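Local coordinates for hypothetical protein APE0525 (PDB 2CX0) that is of unknown function but, carrying a PUA domain, probably binds RNA and may play a part in translation initiation, at residues 27-32 against 68-73; 79-84 against 177-182; 118-123 against 135-140. One frame throughout, in Å; residues are numbered along the deposited sequence.

Interaction 1 (27-32 against 68-73); sequences LERLKP and LFEWSD
Arg29 bends at chi3 and swings its guanidinium out from helix 20-30 toward Glu70, which has CG anti to the Glu70 N (chi1 -170°) and an extended chain beyond it. The two side chains cross at roughly a right angle. Arg29 NH2 gives Glu70 OE1 a single hydrogen bond of 2.9 Å, nearly straight at the hydrogen (168°) and part of a salt bridge. The oxygen lies at the edge of the guanidinium, close to its plane. The nitrogen, by contrast, comes from above the carboxylate, 69° out of that plane. The same NH2 makes its strongest polar contact, a hydrogen bond, with Gly74 O in the turn after strand 65-70. Beneath the charged pair, CD1 of Leu30 lies 4.3 Å from CD1 of Leu68, and both leucines rest on Ile76. The contact thus packs the end of helix 20-30 against strands 65-70 and 76-78, the last two of the antiparallel sheet, apolar within and ionic at its margin. NH2 is held between Glu70 and Gly74 O, which limits where this end of the guanidinium can lie, while so steep an approach to the carboxylate is consistent with a mainly electrostatic pairing, little directed by a lone pair.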
ATOM      1  N   LEU A  27       9.740 -12.687   4.369  1.00 17.09           N
ATOM      2  CA  LEU A  27      10.827 -11.745   4.625  1.00 22.34           C
ATOM      3  C   LEU A  27      11.722 -11.618   3.403  1.00 25.67           C
ATOM      4  O   LEU A  27      12.128 -10.504   3.046  1.00 28.22           O
ATOM      5  CB  LEU A  27      11.678 -12.180   5.845  1.00 21.33           C
ATOM      6  CG  LEU A  27      10.820 -12.265   7.133  1.00 26.62           C
ATOM      7  CD1 LEU A  27      11.684 -12.841   8.277  1.00 31.13           C
ATOM      8  CD2 LEU A  27      10.229 -10.942   7.543  1.00 25.15           C
ATOM      9  N   GLU A  28      12.034 -12.745   2.766  1.00 21.18           N
ATOM     10  CA  GLU A  28      12.865 -12.690   1.589  1.00 23.51           C
ATOM     11  C   GLU A  28      12.228 -11.940   0.419  1.00 25.54           C
ATOM     12  O   GLU A  28      12.942 -11.333  -0.348  1.00 20.69           O
ATOM     13  CB  GLU A  28      13.230 -14.092   1.121  1.00 20.56           C
ATOM     14  CG  GLU A  28      14.248 -14.728   2.021  1.00 35.78           C
ATOM     15  CD  GLU A  28      14.195 -16.249   1.993  1.00 50.30           C
ATOM     16  OE1 GLU A  28      13.619 -16.821   1.017  1.00 52.36           O
ATOM     17  OE2 GLU A  28      14.754 -16.864   2.948  1.00 54.63           O
ATOM     18  N   ARG A  29      10.901 -12.020   0.291  1.00 17.79           N
ATOM     19  CA  ARG A  29      10.184 -11.371  -0.804  1.00 23.64           C
ATOM     20  C   ARG A  29      10.087  -9.866  -0.596  1.00 21.03           C
ATOM     21  O   ARG A  29       9.924  -9.095  -1.565  1.00 23.42           O
ATOM     22  CB  ARG A  29       8.795 -11.988  -0.937  1.00 21.51           C
ATOM     23  CG  ARG A  29       8.835 -13.408  -1.631  1.00 21.93           C
ATOM     24  CD  ARG A  29       7.413 -13.977  -1.640  1.00 26.44           C
ATOM     25  NE  ARG A  29       6.577 -13.328  -2.632  1.00 24.25           N
ATOM     26  CZ  ARG A  29       5.290 -13.597  -2.802  1.00 26.10           C
ATOM     27  NH1 ARG A  29       4.722 -14.485  -2.013  1.00 22.69           N
ATOM     28  NH2 ARG A  29       4.592 -13.047  -3.823  1.00 22.69           N
ATOM     29  N   LEU A  30      10.205  -9.457   0.660  1.00 17.42           N
ATOM     30  CA  LEU A  30      10.141  -8.049   1.020  1.00 18.66           C
ATOM     31  C   LEU A  30      11.518  -7.371   0.973  1.00 23.59           C
ATOM     32  O   LEU A  30      11.642  -6.191   0.621  1.00 18.29           O
ATOM     33  CB  LEU A  30       9.563  -7.894   2.462  1.00 19.83           C
ATOM     34  CG  LEU A  30       8.107  -8.327   2.788  1.00 21.92           C
ATOM     35  CD1 LEU A  30       7.849  -8.249   4.326  1.00 16.27           C
ATOM     36  CD2 LEU A  30       7.131  -7.391   2.072  1.00 16.33           C
ATOM     37  N   LYS A  31      12.571  -8.103   1.300  1.00 19.08           N
ATOM     38  CA  LYS A  31      13.849  -7.413   1.410  1.00 22.44           C
ATOM     39  C   LYS A  31      14.339  -6.593   0.224  1.00 19.36           C
ATOM     40  O   LYS A  31      14.853  -5.481   0.400  1.00 22.06           O
ATOM     41  CB  LYS A  31      14.913  -8.392   1.858  1.00 27.77           C
ATOM     42  CG  LYS A  31      14.756  -8.730   3.355  1.00 33.45           C
ATOM     43  CD  LYS A  31      15.743  -9.827   3.732  1.00 36.57           C
ATOM     44  CE  LYS A  31      15.468 -10.426   5.109  1.00 41.91           C
ATOM     45  NZ  LYS A  31      16.379 -11.609   5.412  1.00 41.22           N
ATOM     46  N   PRO A  32      14.118  -7.094  -0.989  1.00 20.34           N
ATOM     47  CA  PRO A  32      14.574  -6.349  -2.155  1.00 20.37           C
ATOM     48  C   PRO A  32      13.816  -5.093  -2.458  1.00 25.17           C
ATOM     49  O   PRO A  32      14.352  -4.251  -3.166  1.00 21.71           O
ATOM     50  CB  PRO A  32      14.398  -7.340  -3.305  1.00 24.71           C
ATOM     51  CG  PRO A  32      14.250  -8.707  -2.594  1.00 28.80           C
ATOM     52  CD  PRO A  32      13.480  -8.355  -1.381  1.00 18.87           C
ATOM     53  N   LEU A  68      -0.428  -6.824   4.518  1.00 10.37           N
ATOM     54  CA  LEU A  68       0.260  -7.058   3.254  1.00  9.99           C
ATOM     55  C   LEU A  68      -0.586  -7.847   2.295  1.00 13.38           C
ATOM     56  O   LEU A  68      -1.429  -8.676   2.714  1.00 15.32           O
ATOM     57  CB  LEU A  68       1.540  -7.858   3.523  1.00 14.19           C
ATOM     58  CG  LEU A  68       2.535  -7.251   4.542  1.00 15.61           C
ATOM     59  CD1 LEU A  68       3.596  -8.292   5.007  1.00 13.51           C
ATOM     60  CD2 LEU A  68       3.198  -5.977   3.854  1.00 15.87           C
ATOM     61  N   PHE A  69      -0.376  -7.621   0.993  1.00 11.82           N
ATOM     62  CA  PHE A  69      -1.127  -8.439   0.036  1.00 11.35           C
ATOM     63  C   PHE A  69      -0.285  -8.643  -1.193  1.00 12.68           C
ATOM     64  O   PHE A  69       0.640  -7.858  -1.478  1.00 16.12           O
ATOM     65  CB  PHE A  69      -2.433  -7.804  -0.340  1.00  9.97           C
ATOM     66  CG  PHE A  69      -2.291  -6.465  -0.963  1.00 13.96           C
ATOM     67  CD1 PHE A  69      -2.334  -6.337  -2.371  1.00 17.11           C
ATOM     68  CD2 PHE A  69      -2.106  -5.307  -0.163  1.00 15.52           C
ATOM     69  CE1 PHE A  69      -2.195  -5.085  -2.976  1.00 20.00           C
ATOM     70  CE2 PHE A  69      -1.964  -4.058  -0.750  1.00 12.69           C
ATOM     71  CZ  PHE A  69      -2.004  -3.944  -2.158  1.00 21.12           C
ATOM     72  N   GLU A  70      -0.559  -9.722  -1.895  1.00 15.43           N
ATOM     73  CA  GLU A  70       0.161  -9.993  -3.135  1.00 18.75           C
ATOM     74  C   GLU A  70      -0.594  -9.362  -4.330  1.00 20.70           C
ATOM     75  O   GLU A  70      -1.809  -9.558  -4.493  1.00 18.28           O
ATOM     76  CB  GLU A  70       0.334 -11.522  -3.363  1.00 17.80           C
ATOM     77  CG  GLU A  70       1.297 -11.750  -4.538  1.00 28.82           C
ATOM     78  CD  GLU A  70       1.489 -13.223  -4.934  1.00 34.45           C
ATOM     79  OE1 GLU A  70       1.855 -14.045  -4.087  1.00 41.77           O
ATOM     80  OE2 GLU A  70       1.269 -13.553  -6.107  1.00 50.22           O
ATOM     81  N   TRP A  71       0.119  -8.624  -5.175  1.00 18.86           N
ATOM     82  CA  TRP A  71      -0.537  -8.015  -6.320  1.00 17.62           C
ATOM     83  C   TRP A  71      -0.298  -8.842  -7.597  1.00 18.58           C
ATOM     84  O   TRP A  71       0.437  -9.830  -7.583  1.00 16.58           O
ATOM     85  CB  TRP A  71      -0.077  -6.562  -6.488  1.00 19.20           C
ATOM     86  CG  TRP A  71      -1.071  -5.797  -7.315  1.00 21.43           C
ATOM     87  CD1 TRP A  71      -2.416  -5.732  -7.088  1.00 25.28           C
ATOM     88  CD2 TRP A  71      -0.822  -4.981  -8.462  1.00 22.21           C
ATOM     89  NE1 TRP A  71      -3.008  -4.946  -8.015  1.00 29.32           N
ATOM     90  CE2 TRP A  71      -2.059  -4.468  -8.872  1.00 21.05           C
ATOM     91  CE3 TRP A  71       0.329  -4.626  -9.178  1.00 34.20           C
ATOM     92  CZ2 TRP A  71      -2.200  -3.620  -9.965  1.00 35.36           C
ATOM     93  CZ3 TRP A  71       0.187  -3.762 -10.288  1.00 36.22           C
ATOM     94  CH2 TRP A  71      -1.070  -3.279 -10.659  1.00 33.88           C
ATOM     95  N   SER A  72      -0.941  -8.462  -8.680  1.00 19.73           N
ATOM     96  CA  SER A  72      -0.807  -9.218  -9.928  1.00 22.34           C
ATOM     97  C   SER A  72       0.573  -9.280 -10.564  1.00 24.08           C
ATOM     98  O   SER A  72       0.749 -10.056 -11.496  1.00 24.51           O
ATOM     99  CB  SER A  72      -1.842  -8.742 -10.954  1.00 20.51           C
ATOM    100  OG  SER A  72      -1.768  -7.335 -11.094  1.00 23.47           O
ATOM    101  N   ASP A  73       1.548  -8.509 -10.069  1.00 19.47           N
ATOM    102  CA  ASP A  73       2.904  -8.588 -10.602  1.00 21.70           C
ATOM    103  C   ASP A  73       3.735  -9.582  -9.722  1.00 20.99           C
ATOM    104  O   ASP A  73       4.956  -9.700  -9.892  1.00 21.10           O
ATOM    105  CB  ASP A  73       3.584  -7.214 -10.571  1.00 21.97           C
ATOM    106  CG  ASP A  73       3.584  -6.551  -9.147  1.00 28.10           C
ATOM    107  OD1 ASP A  73       3.287  -7.228  -8.136  1.00 19.39           O
ATOM    108  OD2 ASP A  73       3.896  -5.334  -9.043  1.00 27.17           O
TER

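Interaction 2 (79-84 against 177-182)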
ATOM      1  N   THR A  79      -0.906  -2.433   2.808  1.00 10.21           N
ATOM      2  CA  THR A  79      -2.172  -1.768   2.752  1.00 12.90           C
ATOM      3  C   THR A  79      -1.921  -0.386   3.371  1.00 13.36           C
ATOM      4  O   THR A  79      -0.865  -0.117   4.021  1.00 12.10           O
ATOM      5  CB  THR A  79      -3.181  -2.421   3.690  1.00 12.47           C
ATOM      6  OG1 THR A  79      -2.574  -2.527   5.025  1.00 10.80           O
ATOM      7  CG2 THR A  79      -3.594  -3.834   3.092  1.00 11.36           C
ATOM      8  N   LEU A  80      -2.917   0.484   3.235  1.00 11.73           N
ATOM      9  CA  LEU A  80      -2.775   1.801   3.898  1.00 16.27           C
ATOM     10  C   LEU A  80      -2.825   1.593   5.415  1.00 15.56           C
ATOM     11  O   LEU A  80      -2.239   2.382   6.175  1.00 12.03           O
ATOM     12  CB  LEU A  80      -3.902   2.764   3.465  1.00 16.91           C
ATOM     13  CG  LEU A  80      -3.769   3.145   1.980  1.00 15.11           C
ATOM     14  CD1 LEU A  80      -4.821   4.226   1.746  1.00 14.63           C
ATOM     15  CD2 LEU A  80      -2.364   3.745   1.624  1.00 17.01           C
ATOM     16  N   GLN A  81      -3.567   0.572   5.882  1.00 13.62           N
ATOM     17  CA  GLN A  81      -3.620   0.261   7.337  1.00 13.84           C
ATOM     18  C   GLN A  81      -2.202  -0.089   7.852  1.00 15.03           C
ATOM     19  O   GLN A  81      -1.831   0.285   8.973  1.00 18.62           O
ATOM     20  CB  GLN A  81      -4.585  -0.925   7.636  1.00 11.87           C
ATOM     21  CG  GLN A  81      -6.095  -0.562   7.441  1.00 13.08           C
ATOM     22  CD  GLN A  81      -6.566  -0.505   5.985  1.00 16.14           C
ATOM     23  OE1 GLN A  81      -5.804  -0.860   5.055  1.00 10.70           O
ATOM     24  NE2 GLN A  81      -7.837  -0.080   5.780  1.00 16.28           N
ATOM     25  N   CYS A  82      -1.422  -0.797   7.025  1.00 12.95           N
ATOM     26  CA  CYS A  82      -0.057  -1.139   7.378  1.00 12.84           C
ATOM     27  C   CYS A  82       0.766   0.160   7.527  1.00 15.33           C
ATOM     28  O   CYS A  82       1.600   0.357   8.469  1.00 14.99           O
ATOM     29  CB  CYS A  82       0.562  -2.008   6.271  1.00 15.93           C
ATOM     30  SG  CYS A  82       2.327  -2.377   6.534  1.00 19.51           S
ATOM     31  N   LEU A  83       0.524   1.102   6.637  1.00  9.67           N
ATOM     32  CA  LEU A  83       1.305   2.364   6.754  1.00 13.15           C
ATOM     33  C   LEU A  83       0.931   3.145   8.033  1.00 12.29           C
ATOM     34  O   LEU A  83       1.758   3.850   8.625  1.00 13.65           O
ATOM     35  CB  LEU A  83       1.107   3.241   5.533  1.00  9.73           C
ATOM     36  CG  LEU A  83       1.520   2.541   4.216  1.00 10.84           C
ATOM     37  CD1 LEU A  83       1.431   3.616   3.088  1.00  8.24           C
ATOM     38  CD2 LEU A  83       2.935   1.871   4.252  1.00  7.99           C
ATOM     39  N   LYS A  84      -0.311   3.002   8.454  1.00 14.91           N
ATOM     40  CA  LYS A  84      -0.757   3.661   9.664  1.00 11.69           C
ATOM     41  C   LYS A  84      -0.117   3.040  10.953  1.00 14.76           C
ATOM     42  O   LYS A  84       0.428   3.728  11.826  1.00 16.41           O
ATOM     43  CB  LYS A  84      -2.286   3.609   9.728  1.00 14.81           C
ATOM     44  CG  LYS A  84      -2.847   4.347  10.943  1.00 22.77           C
ATOM     45  CD  LYS A  84      -4.372   4.556  10.802  1.00 42.18           C
ATOM     46  CE  LYS A  84      -4.982   5.237  12.046  1.00 46.93           C
ATOM     47  NZ  LYS A  84      -6.491   5.361  11.922  1.00 55.98           N
ATOM     48  N   GLU A 177     -11.617  -1.122   2.161  1.00 10.74           N
ATOM     49  CA  GLU A 177     -12.813  -1.278   2.992  1.00 13.13           C
ATOM     50  C   GLU A 177     -12.798  -2.606   3.721  1.00 13.63           C
ATOM     51  O   GLU A 177     -13.121  -2.682   4.883  1.00 13.18           O
ATOM     52  CB  GLU A 177     -14.109  -1.144   2.157  1.00  8.72           C
ATOM     53  CG  GLU A 177     -14.339   0.277   1.590  1.00 16.31           C
ATOM     54  CD  GLU A 177     -14.625   1.355   2.644  1.00 14.67           C
ATOM     55  OE1 GLU A 177     -14.783   1.086   3.860  1.00 15.46           O
ATOM     56  OE2 GLU A 177     -14.705   2.517   2.245  1.00 22.44           O
ATOM     57  N   LEU A 178     -12.434  -3.655   3.000  1.00 10.29           N
ATOM     58  CA  LEU A 178     -12.335  -4.949   3.612  1.00 12.99           C
ATOM     59  C   LEU A 178     -11.290  -4.916   4.775  1.00 17.56           C
ATOM     60  O   LEU A 178     -11.542  -5.440   5.891  1.00 13.77           O
ATOM     61  CB  LEU A 178     -11.937  -5.963   2.537  1.00 10.46           C
ATOM     62  CG  LEU A 178     -11.542  -7.316   3.167  1.00 19.98           C
ATOM     63  CD1 LEU A 178     -12.763  -7.945   3.894  1.00 21.42           C
ATOM     64  CD2 LEU A 178     -11.056  -8.235   2.015  1.00 24.25           C
ATOM     65  N   ALA A 179     -10.141  -4.297   4.517  1.00 11.50           N
ATOM     66  CA  ALA A 179      -9.062  -4.237   5.527  1.00 12.45           C
ATOM     67  C   ALA A 179      -9.488  -3.448   6.752  1.00 18.08           C
ATOM     68  O   ALA A 179      -9.169  -3.862   7.877  1.00 15.13           O
ATOM     69  CB  ALA A 179      -7.770  -3.643   4.958  1.00 11.49           C
ATOM     70  N   GLN A 180     -10.239  -2.359   6.544  1.00 12.44           N
ATOM     71  CA  GLN A 180     -10.744  -1.553   7.653  1.00 17.50           C
ATOM     72  C   GLN A 180     -11.597  -2.406   8.594  1.00 18.01           C
ATOM     73  O   GLN A 180     -11.516  -2.274   9.813  1.00 22.09           O
ATOM     74  CB  GLN A 180     -11.653  -0.436   7.151  1.00 17.38           C
ATOM     75  CG  GLN A 180     -10.973   0.807   6.807  1.00 24.02           C
ATOM     76  CD  GLN A 180     -10.189   1.342   7.974  1.00 23.69           C
ATOM     77  OE1 GLN A 180      -9.034   0.970   8.139  1.00 16.27           O
ATOM     78  NE2 GLN A 180     -10.815   2.202   8.811  1.00 21.78           N
ATOM     79  N   GLU A 181     -12.411  -3.287   8.023  1.00 14.70           N
ATOM     80  CA  GLU A 181     -13.294  -4.121   8.820  1.00 18.84           C
ATOM     81  C   GLU A 181     -12.539  -5.268   9.470  1.00 23.35           C
ATOM     82  O   GLU A 181     -12.876  -5.654  10.582  1.00 25.58           O
ATOM     83  CB  GLU A 181     -14.449  -4.654   7.933  1.00 23.86           C
ATOM     84  CG  GLU A 181     -15.669  -5.082   8.700  1.00 29.73           C
ATOM     85  CD  GLU A 181     -16.259  -3.967   9.563  1.00 29.63           C
ATOM     86  OE1 GLU A 181     -16.142  -2.754   9.251  1.00 32.33           O
ATOM     87  OE2 GLU A 181     -16.880  -4.321  10.559  1.00 30.27           O
ATOM     88  N   VAL A 182     -11.527  -5.827   8.786  1.00 20.99           N
ATOM     89  CA  VAL A 182     -10.739  -6.920   9.368  1.00 20.57           C
ATOM     90  C   VAL A 182     -10.050  -6.357  10.633  1.00 23.29           C
ATOM     91  O   VAL A 182     -10.036  -7.022  11.685  1.00 23.31           O
ATOM     92  CB  VAL A 182      -9.640  -7.469   8.372  1.00 21.85           C
ATOM     93  CG1 VAL A 182      -8.664  -8.410   9.106  1.00 19.17           C
ATOM     94  CG2 VAL A 182     -10.306  -8.307   7.257  1.00 14.99           C
TER
HETATM   95  O   HOH W   1      -9.356   4.047  11.246  1.00 47.36           O
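Gln81 donates the direct hydrogen bond between segments 79-84 and 177-182, NE2 to Gln180 OE1 at 2.8 Å with an angle of 164° at the hydrogen. The acceptor stays near the plane of the Gln81 amide, and the two amides are turned only 30° against each other. Both chains bend at chi2, at 77° in Gln81, which brings their amide ends together between the helices. Gln81 NE2 has a second, weak bond to Trp176 O, one turn earlier on helix 174-183.

A water makes a looser bridge at the periphery, accepting weakly from Lys84 NZ (3.2 Å) and from Gln180 NE2 (3.4 Å).

Packing is carried by Ala179, whose CB presses against the Gln81 amide, 3.4 Å from OE1 and 3.5 Å from CD of Gln81. Ala179 also leans on Pro66, so that helix 174-183, at the C-terminal end of the chain, is brought against both helix 80-86 and strand 65-70.

Capping closes the start of helix 80-86: Thr79 OG1 accepts from Cys82 N at 2.9 Å, and the same hydroxyl bonds to Pro66 O.

The Gln81 amide is satisfied unevenly. NE2 has one firm acceptor, Gln180 OE1, and a weak one, Trp176 O, whereas the buried OE1 has no polar partner in the model. That probably costs some stability in a contact that relies on one good neutral hydrogen bond and methyl packing.

Interaction 3 (118-123 against 135-140)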
ATOM      1  N   GLY A 118       6.395  17.201  -3.611  1.00 12.35           N
ATOM      2  CA  GLY A 118       7.570  16.846  -2.809  1.00 11.64           C
ATOM      3  C   GLY A 118       7.933  15.399  -3.006  1.00 12.56           C
ATOM      4  O   GLY A 118       7.058  14.573  -3.368  1.00 11.14           O
ATOM      5  N   VAL A 119       9.216  15.105  -2.857  1.00  8.14           N
ATOM      6  CA  VAL A 119       9.706  13.727  -2.987  1.00 14.75           C
ATOM      7  C   VAL A 119      10.617  13.392  -1.809  1.00 19.47           C
ATOM      8  O   VAL A 119      11.476  14.213  -1.434  1.00 22.11           O
ATOM      9  CB  VAL A 119      10.524  13.517  -4.242  1.00 16.83           C
ATOM     10  CG1 VAL A 119      11.132  12.102  -4.219  1.00 16.76           C
ATOM     11  CG2 VAL A 119       9.657  13.750  -5.492  1.00 15.69           C
ATOM     12  N   GLU A 120      10.447  12.215  -1.201  1.00 11.27           N
ATOM     13  CA  GLU A 120      11.297  11.834  -0.099  1.00 16.85           C
ATOM     14  C   GLU A 120      11.849  10.465  -0.360  1.00 19.47           C
ATOM     15  O   GLU A 120      11.162   9.577  -0.940  1.00 20.86           O
ATOM     16  CB  GLU A 120      10.516  11.772   1.237  1.00 15.88           C
ATOM     17  CG  GLU A 120      10.154  13.127   1.799  1.00 21.29           C
ATOM     18  CD  GLU A 120       9.171  13.077   2.967  1.00 22.71           C
ATOM     19  OE1 GLU A 120       8.928  11.994   3.547  1.00 26.81           O
ATOM     20  OE2 GLU A 120       8.652  14.154   3.321  1.00 25.93           O
ATOM     21  N   GLY A 121      13.078  10.256   0.107  1.00 18.03           N
ATOM     22  CA  GLY A 121      13.669   8.939  -0.103  1.00 14.97           C
ATOM     23  C   GLY A 121      14.396   8.867  -1.428  1.00 19.85           C
ATOM     24  O   GLY A 121      14.599   9.898  -2.089  1.00 25.77           O
ATOM     25  N   SER A 122      14.750   7.649  -1.839  1.00 18.05           N
ATOM     26  CA  SER A 122      15.489   7.414  -3.072  1.00 15.61           C
ATOM     27  C   SER A 122      14.888   6.167  -3.719  1.00 22.30           C
ATOM     28  O   SER A 122      14.767   5.131  -3.069  1.00 27.79           O
ATOM     29  CB  SER A 122      16.963   7.194  -2.716  1.00 24.03           C
ATOM     30  OG  SER A 122      17.713   6.973  -3.892  1.00 27.81           O
ATOM     31  N   PHE A 123      14.468   6.247  -4.976  1.00 20.46           N
ATOM     32  CA  PHE A 123      13.861   5.095  -5.600  1.00 14.43           C
ATOM     33  C   PHE A 123      13.997   5.186  -7.100  1.00 19.08           C
ATOM     34  O   PHE A 123      14.286   6.278  -7.657  1.00 15.01           O
ATOM     35  CB  PHE A 123      12.370   4.973  -5.212  1.00 15.48           C
ATOM     36  CG  PHE A 123      11.565   6.202  -5.455  1.00 17.99           C
ATOM     37  CD1 PHE A 123      11.003   6.471  -6.706  1.00 15.52           C
ATOM     38  CD2 PHE A 123      11.332   7.102  -4.399  1.00 19.46           C
ATOM     39  CE1 PHE A 123      10.212   7.642  -6.892  1.00 21.10           C
ATOM     40  CE2 PHE A 123      10.568   8.235  -4.574  1.00 16.86           C
ATOM     41  CZ  PHE A 123      10.004   8.512  -5.823  1.00 20.21           C
ATOM     42  N   GLU A 135      -0.053  18.191   3.485  1.00 17.32           N
ATOM     43  CA  GLU A 135      -0.446  18.976   4.685  1.00 21.99           C
ATOM     44  C   GLU A 135      -0.542  18.142   5.984  1.00 21.43           C
ATOM     45  O   GLU A 135      -0.039  18.553   7.032  1.00 23.01           O
ATOM     46  CB  GLU A 135      -1.807  19.693   4.403  1.00 21.22           C
ATOM     47  CG  GLU A 135      -2.321  20.681   5.474  1.00 28.07           C
ATOM     48  CD  GLU A 135      -1.301  21.789   5.763  1.00 40.75           C
ATOM     49  OE1 GLU A 135      -0.524  22.173   4.847  1.00 41.83           O
ATOM     50  OE2 GLU A 135      -1.260  22.285   6.909  1.00 46.27           O
ATOM     51  N   THR A 136      -1.159  16.970   5.901  1.00 16.38           N
ATOM     52  CA  THR A 136      -1.364  16.138   7.077  1.00 21.59           C
ATOM     53  C   THR A 136      -0.494  14.884   7.031  1.00 18.21           C
ATOM     54  O   THR A 136      -0.558  14.107   7.966  1.00 15.64           O
ATOM     55  CB  THR A 136      -2.805  15.613   7.123  1.00 18.04           C
ATOM     56  OG1 THR A 136      -3.064  14.931   5.883  1.00 22.18           O
ATOM     57  CG2 THR A 136      -3.827  16.762   7.278  1.00 25.51           C
ATOM     58  N   ARG A 137       0.261  14.687   5.941  1.00 17.67           N
ATOM     59  CA  ARG A 137       1.050  13.468   5.715  1.00 15.93           C
ATOM     60  C   ARG A 137       0.193  12.171   5.752  1.00 16.64           C
ATOM     61  O   ARG A 137       0.659  11.099   6.169  1.00 14.49           O
ATOM     62  CB  ARG A 137       2.203  13.339   6.730  1.00 17.70           C
ATOM     63  CG  ARG A 137       3.333  14.322   6.451  1.00 14.00           C
ATOM     64  CD  ARG A 137       4.590  14.041   7.295  1.00 19.24           C
ATOM     65  NE  ARG A 137       5.393  12.906   6.840  1.00 30.20           N
ATOM     66  CZ  ARG A 137       6.276  12.969   5.839  1.00 21.28           C
ATOM     67  NH1 ARG A 137       6.449  14.121   5.197  1.00 21.02           N
ATOM     68  NH2 ARG A 137       6.963  11.897   5.490  1.00 23.67           N
ATOM     69  N   THR A 138      -1.063  12.277   5.351  1.00 16.04           N
ATOM     70  CA  THR A 138      -1.957  11.109   5.322  1.00 12.04           C
ATOM     71  C   THR A 138      -1.680  10.271   4.059  1.00 13.22           C
ATOM     72  O   THR A 138      -1.745  10.784   2.946  1.00 10.70           O
ATOM     73  CB  THR A 138      -3.447  11.536   5.223  1.00 17.53           C
ATOM     74  OG1 THR A 138      -3.801  12.310   6.361  1.00 16.57           O
ATOM     75  CG2 THR A 138      -4.377  10.305   5.093  1.00 15.36           C
ATOM     76  N   PRO A 139      -1.393   8.984   4.227  1.00 14.79           N
ATOM     77  CA  PRO A 139      -1.155   8.152   3.049  1.00 12.52           C
ATOM     78  C   PRO A 139      -2.503   7.982   2.340  1.00 12.71           C
ATOM     79  O   PRO A 139      -3.546   7.705   2.974  1.00 11.65           O
ATOM     80  CB  PRO A 139      -0.648   6.823   3.639  1.00 13.68           C
ATOM     81  CG  PRO A 139      -0.162   7.222   5.020  1.00 15.02           C
ATOM     82  CD  PRO A 139      -1.173   8.215   5.468  1.00 19.18           C
ATOM     83  N   VAL A 140      -2.507   8.203   1.024  1.00 10.62           N
ATOM     84  CA  VAL A 140      -3.760   8.021   0.294  1.00 10.50           C
ATOM     85  C   VAL A 140      -3.703   6.922  -0.781  1.00 13.75           C
ATOM     86  O   VAL A 140      -4.744   6.442  -1.258  1.00 11.88           O
ATOM     87  CB  VAL A 140      -4.248   9.377  -0.368  1.00 16.04           C
ATOM     88  CG1 VAL A 140      -4.510  10.420   0.722  1.00 20.41           C
ATOM     89  CG2 VAL A 140      -3.195   9.908  -1.274  1.00 18.44           C
TER
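A surface salt bridge joins Glu120, on the edge strand 116-121 of the mixed PUA-domain sheet, to Arg137, in the turn that links strands 128-133 and 138-145. It reaches across strand 93-97, the neighbour of strand 116-121, where both side chains touch Leu96 and Glu120 touches Val94 as well. The groups come from opposite directions and meet end-on. Arg137 NH2 donates to Glu120 OE1 at 2.8 Å and NH1 to Glu120 OE2 at 2.9 Å, each over a syn lone pair. Both bonds are almost straight, 174° and 167° at their hydrogens. Carboxylate and guanidinium are nearly coplanar, with only 6° between their planes, which is the textbook two-pronged arrangement. Arg137 gets there through bends at chi3 and at its last torsion, while Glu120 reaches out with an extended chain beyond CG. Beside Arg137, the turn is tied by a hydrogen bond of 2.8 Å between the hydroxyls Thr136 OG1 and Thr138 OG1. Matching two N-H groups to two oxygens holds each flat group against rotation about its own axis, and the paired charges probably keep both residues ionised, although at the surface water would be expected to weaken the attraction.

Interaction 1 lies in the N-terminal region, interaction 2 joins that region to the C-terminal helix, and interaction 3 lies in the PUA domain. Their centres lie about 17 Å (1 and 2), 18 Å (2 and 3) and 21 Å (1 and 3) apart. Interaction 1 is complete before interaction 2 begins, and interaction 3 falls entirely between the two halves of interaction 2. After the PUA domain, helix 174-183 therefore returns to the N-terminal antiparallel sheet. Segment 79-84 lies between the other two contacts: its N-cap Thr79 touches Phe69 of interaction 1, while Leu80 and Leu83 of helix 80-86 pack on Pro139 of interaction 3. The two domains are thus stitched together by chain topology and apolar packing.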